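Local coordinates for protein receptor-type adenylate cyclase gresag 4.1 (Trypanosoma brucei, PDB 1FX2) that catalyses the conversion of ATP to 3',5'-cyclic AMP and diphosphate through its magnesium-dependent class III cyclase domain, the part present in this chain, at residues A[77-80]-A[81-85]; A[70-73]-A[74-78]; A[46-49]-A[50-53]. One frame throughout, in Å; residues are numbered along the deposited sequence.

Contact 1. Residues A[77-80]-A[81-85]; sequences LAQE and LQLCF
Leu83 folds its CD1 methyl back over the preceding turn of helix 71-87, where the aliphatic part of Gln79 meets it. The two side chains run side by side and point the same way, with Gln79 CG 4.0 Å from Leu83 CD1. Glu80 slants across Leu83 in the conformer given, a doubtful contact since the residue has two. Within 81-85, Leu81 CD2 lies over one face of the Phe85 ring, offset toward the rim.

Backbone bonds hold the turns together in the i to i+4 pattern of an alpha helix. The straightest is Cys84 N to Glu80 O at 2.9 Å, with 170° at the hydrogen; Leu81 N reaches Leu77 O at 2.8 Å and adds a weak bond to Ala78 O. This helix lies on the central sheet of the class III cyclase domain, with Ala78, Leu81, Gln82 and Phe85 packed on strand 134-141, while Leu81 also touches Val45, and Phe85 Met44, of helix 34-51.

Both polar atoms of the Gln82 amide are satisfied, NE2 giving to Val134 O and OE1 accepting from Arg222 NH1. Its backbone O, in turn, is hydrogen-bonded to a bound dithiothreitol, probably from the crystallisation liquor, in a pocket that Phe85 also lines.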
loop_
_atom_site.group_PDB
_atom_site.type_symbol
_atom_site.label_atom_id
_atom_site.label_comp_id
_atom_site.label_asym_id
_atom_site.label_seq_id
_atom_site.Cartn_x
_atom_site.Cartn_y
_atom_site.Cartn_z
ATOM N N LEU A 77 -16.919 -10.451 3.930
ATOM C CA LEU A 77 -17.619 -10.243 5.236
ATOM C C LEU A 77 -17.501 -8.733 5.588
ATOM O O LEU A 77 -18.474 -8.138 6.061
ATOM C CB LEU A 77 -16.928 -11.114 6.339
ATOM C CG LEU A 77 -17.621 -11.065 7.686
ATOM C CD1 LEU A 77 -17.262 -12.382 8.375
ATOM C CD2 LEU A 77 -17.022 -9.950 8.550
ATOM N N ALA A 78 -16.316 -8.151 5.490
ATOM C CA ALA A 78 -16.131 -6.741 5.904
ATOM C C ALA A 78 -16.937 -5.816 5.039
ATOM O O ALA A 78 -17.538 -4.871 5.566
ATOM C CB ALA A 78 -14.610 -6.412 5.834
ATOM N N GLN A 79 -17.000 -6.076 3.743
ATOM C CA GLN A 79 -17.818 -5.265 2.878
ATOM C C GLN A 79 -19.297 -5.393 3.282
ATOM O O GLN A 79 -20.020 -4.361 3.379
ATOM C CB GLN A 79 -17.540 -5.678 1.461
ATOM C CG GLN A 79 -18.364 -5.018 0.425
ATOM C CD GLN A 79 -17.629 -5.154 -0.917
ATOM O OE1 GLN A 79 -16.816 -4.305 -1.271
ATOM N NE2 GLN A 79 -17.838 -6.262 -1.584
ATOM N N GLU A 80 -19.781 -6.619 3.531
ATOM C CA GLU A 80 -21.208 -6.803 3.914
ATOM C C GLU A 80 -21.552 -6.302 5.294
ATOM O O GLU A 80 -22.699 -5.964 5.655
ATOM C CB GLU A 80 -21.640 -8.295 3.773
ATOM C CG GLU A 80 -21.710 -8.750 2.351
ATOM C CD GLU A 80 -22.577 -7.895 1.447
ATOM O OE1 GLU A 80 -23.653 -7.427 1.916
ATOM O OE2 GLU A 80 -22.234 -7.684 0.252
ATOM N N LEU A 81 -20.538 -6.192 6.100
ATOM C CA LEU A 81 -20.754 -5.673 7.455
ATOM C C LEU A 81 -21.055 -4.159 7.225
ATOM O O LEU A 81 -22.084 -3.654 7.740
ATOM C CB LEU A 81 -19.477 -5.847 8.282
ATOM C CG LEU A 81 -19.611 -5.423 9.763
ATOM C CD1 LEU A 81 -18.436 -6.024 10.581
ATOM C CD2 LEU A 81 -19.451 -3.888 9.949
ATOM N N GLN A 82 -20.268 -3.427 6.465
ATOM C CA GLN A 82 -20.544 -2.014 6.289
ATOM C C GLN A 82 -21.896 -1.780 5.641
ATOM O O GLN A 82 -22.648 -0.888 6.075
ATOM C CB GLN A 82 -19.443 -1.345 5.462
ATOM C CG GLN A 82 -18.002 -1.415 6.133
ATOM C CD GLN A 82 -17.953 -0.592 7.422
ATOM O OE1 GLN A 82 -18.846 0.247 7.666
ATOM N NE2 GLN A 82 -17.048 -0.938 8.296
ATOM N N LEU A 83 -22.219 -2.585 4.599
ATOM C CA LEU A 83 -23.491 -2.440 3.903
ATOM C C LEU A 83 -24.700 -2.831 4.777
ATOM O O LEU A 83 -25.648 -2.036 4.852
ATOM C CB LEU A 83 -23.472 -3.245 2.609
ATOM C CG LEU A 83 -22.415 -2.714 1.627
ATOM C CD1 LEU A 83 -22.162 -3.816 0.552
ATOM C CD2 LEU A 83 -22.926 -1.448 0.917
ATOM N N CYS A 84 -24.713 -3.953 5.477
ATOM C CA CYS A 84 -25.916 -4.210 6.249
ATOM C C CYS A 84 -26.065 -3.291 7.449
ATOM O O CYS A 84 -27.198 -3.064 7.975
ATOM C CB CYS A 84 -26.064 -5.647 6.657
ATOM S SG CYS A 84 -24.839 -6.207 7.716
ATOM N N PHE A 85 -24.958 -2.818 7.999
ATOM C CA PHE A 85 -25.157 -1.830 9.056
ATOM C C PHE A 85 -25.772 -0.562 8.488
ATOM O O PHE A 85 -26.659 0.073 9.137
ATOM C CB PHE A 85 -23.813 -1.505 9.733
ATOM C CG PHE A 85 -23.467 -2.442 10.853
ATOM C CD1 PHE A 85 -23.364 -3.804 10.650
ATOM C CD2 PHE A 85 -23.222 -1.917 12.147
ATOM C CE1 PHE A 85 -22.991 -4.680 11.707
ATOM C CE2 PHE A 85 -22.878 -2.794 13.196
ATOM C CZ PHE A 85 -22.753 -4.188 12.948
#

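Contact 2. Residues A[70-73]-A[74-78]; sequences SPFA and AVQLA
Phe72 and Gln76, one turn apart on helix 71-87, stack ring on amide. The two planes are inclined by 22°, and the amide carbon Gln76 CD comes to 3.4 Å from Phe72 CE2; the amide lies above the CD2-CE2 side of the ring, over and beyond its rim. Closer in, the methylene Gln76 CG stands over the same ring, 3.9 Å from the Phe72 centroid and 15° off its normal, a CH-pi contact. The phenylalanine ring is carried into this position by its first torsion, which sets CG anti to the backbone N (chi1 -169°). Of the glutamine, CG alone stands over the ring, and the extended chain carries the amide out past CD2 and CE2. The backbone ties the two residues as well, Gln76 N donating to Phe72 O at 2.8 Å.

The helix begins here, with Ser70 as its N-cap: the side-chain OG accepts from Ala73 N at 3.0 Å, meeting one of the amides that the helix start leaves without a carbonyl partner. Pro71 follows as the first helical residue, and its carbonyl O receives Val75 N at 3.1 Å. The bond from Ala74 N to Ser70 O is weak, and that same carbonyl also takes a hydrogen bond from Ser68 OG. The small side chain of Ala74 faces the central sheet, touching Thr14 and Ile16 of strand 13-20, whereas Gln76 lies against Tyr52 in the loop after helix 34-51.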
loop_
_atom_site.group_PDB
_atom_site.type_symbol
_atom_site.label_atom_id
_atom_site.label_comp_id
_atom_site.label_asym_id
_atom_site.label_seq_id
_atom_site.Cartn_x
_atom_site.Cartn_y
_atom_site.Cartn_z
ATOM N N SER A 70 -10.013 -18.224 4.166
ATOM C CA SER A 70 -10.047 -17.606 2.843
ATOM C C SER A 70 -9.881 -16.092 2.947
ATOM O O SER A 70 -10.694 -15.438 3.581
ATOM C CB SER A 70 -11.456 -17.873 2.214
ATOM O OG SER A 70 -11.690 -17.030 1.125
ATOM N N PRO A 71 -8.944 -15.505 2.273
ATOM C CA PRO A 71 -8.794 -14.056 2.337
ATOM C C PRO A 71 -10.007 -13.378 1.692
ATOM O O PRO A 71 -10.511 -12.370 2.213
ATOM C CB PRO A 71 -7.526 -13.795 1.526
ATOM C CG PRO A 71 -6.760 -15.086 1.640
ATOM C CD PRO A 71 -7.776 -16.142 1.586
ATOM N N PHE A 72 -10.544 -13.904 0.579
ATOM C CA PHE A 72 -11.673 -13.219 -0.102
ATOM C C PHE A 72 -12.935 -13.304 0.782
ATOM O O PHE A 72 -13.694 -12.318 0.820
ATOM C CB PHE A 72 -11.949 -13.827 -1.510
ATOM C CG PHE A 72 -12.905 -13.021 -2.360
ATOM C CD1 PHE A 72 -12.622 -11.710 -2.661
ATOM C CD2 PHE A 72 -14.058 -13.608 -2.859
ATOM C CE1 PHE A 72 -13.514 -10.988 -3.498
ATOM C CE2 PHE A 72 -14.921 -12.867 -3.688
ATOM C CZ PHE A 72 -14.613 -11.615 -3.969
ATOM N N ALA A 73 -13.124 -14.389 1.517
ATOM C CA ALA A 73 -14.310 -14.449 2.348
ATOM C C ALA A 73 -14.230 -13.385 3.410
ATOM O O ALA A 73 -15.264 -12.816 3.780
ATOM C CB ALA A 73 -14.418 -15.847 2.994
ATOM N N ALA A 74 -13.054 -13.128 3.955
ATOM C CA ALA A 74 -12.920 -12.125 4.996
ATOM C C ALA A 74 -13.225 -10.737 4.405
ATOM O O ALA A 74 -13.853 -9.878 5.063
ATOM C CB ALA A 74 -11.497 -12.150 5.503
ATOM N N VAL A 75 -12.741 -10.437 3.203
ATOM C CA VAL A 75 -12.994 -9.193 2.569
ATOM C C VAL A 75 -14.485 -9.080 2.270
ATOM O O VAL A 75 -15.092 -7.975 2.496
ATOM C CB VAL A 75 -12.179 -9.104 1.260
ATOM C CG1 VAL A 75 -12.633 -7.947 0.384
ATOM C CG2 VAL A 75 -10.753 -8.948 1.641
ATOM N N GLN A 76 -15.129 -10.142 1.790
ATOM C CA GLN A 76 -16.576 -10.062 1.573
ATOM C C GLN A 76 -17.336 -9.833 2.833
ATOM O O GLN A 76 -18.341 -9.044 2.847
ATOM C CB GLN A 76 -17.152 -11.341 0.947
ATOM C CG GLN A 76 -16.523 -11.623 -0.447
ATOM C CD GLN A 76 -17.049 -12.954 -1.004
ATOM O OE1 GLN A 76 -17.890 -12.981 -1.889
ATOM N NE2 GLN A 76 -16.602 -14.059 -0.413
ATOM N N LEU A 77 -16.919 -10.451 3.930
ATOM C CA LEU A 77 -17.619 -10.243 5.236
ATOM C C LEU A 77 -17.501 -8.733 5.588
ATOM O O LEU A 77 -18.474 -8.138 6.061
ATOM C CB LEU A 77 -16.928 -11.114 6.339
ATOM C CG LEU A 77 -17.621 -11.065 7.686
ATOM C CD1 LEU A 77 -17.262 -12.382 8.375
ATOM C CD2 LEU A 77 -17.022 -9.950 8.550
ATOM N N ALA A 78 -16.316 -8.151 5.490
ATOM C CA ALA A 78 -16.131 -6.741 5.904
ATOM C C ALA A 78 -16.937 -5.816 5.039
ATOM O O ALA A 78 -17.538 -4.871 5.566
ATOM C CB ALA A 78 -14.610 -6.412 5.834
#

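Contact 3. Residues A[46-49]-A[50-53]; sequences RSLI and GRYK
Leu48 O takes the hydrogen bond of Tyr52 N at 2.9 Å, the shortest across these turns, and the aromatic ring of the same tyrosine closes on the same oxygen. Tyr52 CD1 is 3.3 Å from Leu48 O, which lies at the ring's edge, near its plane. With CG anti to the carbonyl carbon (chi1 -65°) the ring lies beside Leu48 and points the same way, and the leucine's CD2 methyl is 4.1 Å from Tyr52 CE1. Arg51 borders that methyl too: its chain bends at chi2 and chi3 and sets the guanidinium edge-on, with NH2 3.9 Å from Leu48 CD2. The arginine's CG, meanwhile, rests above a face of the Tyr52 ring, toward the rim.

The helix 34-51 ends here in a Schellman motif. Lys53, with positive phi (57°), is its C-prime residue; its N bonds to Gly50 O at 3.1 Å, and Cys54 N closes the outer bond to Ile49 O. The preceding amides still keep regular helical bonds, Arg51 N to Ser47 O and Gly50 N to Arg46 O.

Leu48 and Tyr52 face helix 71-87, where, in the conformers given, Glu80 touches both and Cys84 meets Leu48, while Gln76 meets Tyr52. On another flank Ile49 packs on Phe64 and Ile66 of strand 63-68, and Arg46 forms a salt bridge with Glu56 of strand 55-60, joining the last turns of this helix to the edge of the central sheet.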
loop_
_atom_site.group_PDB
_atom_site.type_symbol
_atom_site.label_atom_id
_atom_site.label_comp_id
_atom_site.label_asym_id
_atom_site.label_seq_id
_atom_site.Cartn_x
_atom_site.Cartn_y
_atom_site.Cartn_z
ATOM N N ARG A 46 -22.515 -11.780 13.549
ATOM C CA ARG A 46 -22.511 -13.229 13.638
ATOM C C ARG A 46 -23.220 -13.850 12.495
ATOM O O ARG A 46 -22.752 -14.931 12.018
ATOM C CB ARG A 46 -23.018 -13.663 14.981
ATOM C CG ARG A 46 -22.049 -13.362 16.070
ATOM C CD ARG A 46 -22.554 -13.661 17.478
ATOM N NE ARG A 46 -21.491 -13.548 18.406
ATOM C CZ ARG A 46 -21.617 -13.177 19.654
ATOM N NH1 ARG A 46 -22.828 -12.787 20.158
ATOM N NH2 ARG A 46 -20.616 -13.400 20.432
ATOM N N SER A 47 -24.261 -13.216 11.956
ATOM C CA SER A 47 -24.912 -13.736 10.771
ATOM C C SER A 47 -23.924 -13.791 9.608
ATOM O O SER A 47 -23.922 -14.770 8.790
ATOM C CB SER A 47 -26.073 -12.842 10.397
ATOM O OG SER A 47 -26.667 -13.286 9.236
ATOM N N LEU A 48 -23.114 -12.732 9.470
ATOM C CA LEU A 48 -22.115 -12.704 8.418
ATOM C C LEU A 48 -20.998 -13.720 8.632
ATOM O O LEU A 48 -20.460 -14.252 7.610
ATOM C CB LEU A 48 -21.539 -11.253 8.318
ATOM C CG LEU A 48 -22.625 -10.279 7.887
ATOM C CD1 LEU A 48 -22.003 -8.875 7.873
ATOM C CD2 LEU A 48 -23.221 -10.622 6.493
ATOM N N ILE A 49 -20.551 -13.898 9.881
ATOM C CA ILE A 49 -19.500 -14.887 10.165
ATOM C C ILE A 49 -19.991 -16.256 9.657
ATOM O O ILE A 49 -19.280 -16.941 8.942
ATOM C CB ILE A 49 -19.185 -14.934 11.665
ATOM C CG1 ILE A 49 -18.411 -13.660 12.070
ATOM C CG2 ILE A 49 -18.258 -16.170 12.053
ATOM C CD1 ILE A 49 -18.273 -13.545 13.551
ATOM N N GLY A 50 -21.252 -16.551 9.879
ATOM C CA GLY A 50 -21.755 -17.844 9.373
ATOM C C GLY A 50 -21.921 -17.872 7.869
ATOM O O GLY A 50 -21.489 -18.843 7.221
ATOM N N ARG A 51 -22.418 -16.803 7.253
ATOM C CA ARG A 51 -22.638 -16.725 5.837
ATOM C C ARG A 51 -21.327 -16.954 5.047
ATOM O O ARG A 51 -21.299 -17.506 3.929
ATOM C CB ARG A 51 -23.200 -15.368 5.456
ATOM C CG ARG A 51 -23.130 -15.149 3.963
ATOM C CD ARG A 51 -24.443 -14.769 3.413
ATOM N NE ARG A 51 -24.883 -13.562 4.071
ATOM C CZ ARG A 51 -26.018 -12.938 3.797
ATOM N NH1 ARG A 51 -26.834 -13.432 2.864
ATOM N NH2 ARG A 51 -26.308 -11.803 4.423
ATOM N N TYR A 52 -20.269 -16.322 5.545
ATOM C CA TYR A 52 -18.958 -16.391 4.891
ATOM C C TYR A 52 -18.050 -17.490 5.432
ATOM O O TYR A 52 -16.835 -17.517 5.095
ATOM C CB TYR A 52 -18.268 -14.988 4.865
ATOM C CG TYR A 52 -19.051 -14.078 4.015
ATOM C CD1 TYR A 52 -19.942 -13.117 4.552
ATOM C CD2 TYR A 52 -18.970 -14.213 2.656
ATOM C CE1 TYR A 52 -20.693 -12.336 3.714
ATOM C CE2 TYR A 52 -19.723 -13.459 1.816
ATOM C CZ TYR A 52 -20.590 -12.501 2.365
ATOM O OH TYR A 52 -21.350 -11.675 1.570
ATOM N N LYS A 53 -18.600 -18.395 6.276
ATOM C CA LYS A 53 -17.845 -19.580 6.770
ATOM C C LYS A 53 -16.570 -19.235 7.478
ATOM O O LYS A 53 -15.542 -19.907 7.343
ATOM C CB LYS A 53 -17.555 -20.574 5.606
ATOM C CG LYS A 53 -18.898 -20.986 4.948
ATOM C CD LYS A 53 -18.685 -21.962 3.792
ATOM C CE LYS A 53 -20.020 -22.545 3.317
ATOM N NZ LYS A 53 -20.469 -21.898 2.061
#

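Overall arrangement
Contact 3 comes first along the chain, at the C-terminal end of helix 34-51, and contacts 2 and 1 follow on helix 71-87 after the strands 55-60 and 63-68. Contacts 1 and 2 share Leu77 and Ala78, with centres about 11 Å apart. The centre of contact 3 is about 11 Å from that of contact 1 and about 10 Å from that of contact 2, and its Tyr52 and Leu48 pack directly against helix 71-87: Tyr52 CE2 lies 3.4 Å from Gln76 CB, and Leu48 CD1 lies 3.5 Å from Leu81 CA. Helix 34-51 packs on strands 55-60 and 63-68, helix 71-87 on strands 13-20 and 134-141, all in the central sheet of the cyclase catalytic domain, where Asp19 and Asp62 are predicted to bind magnesium.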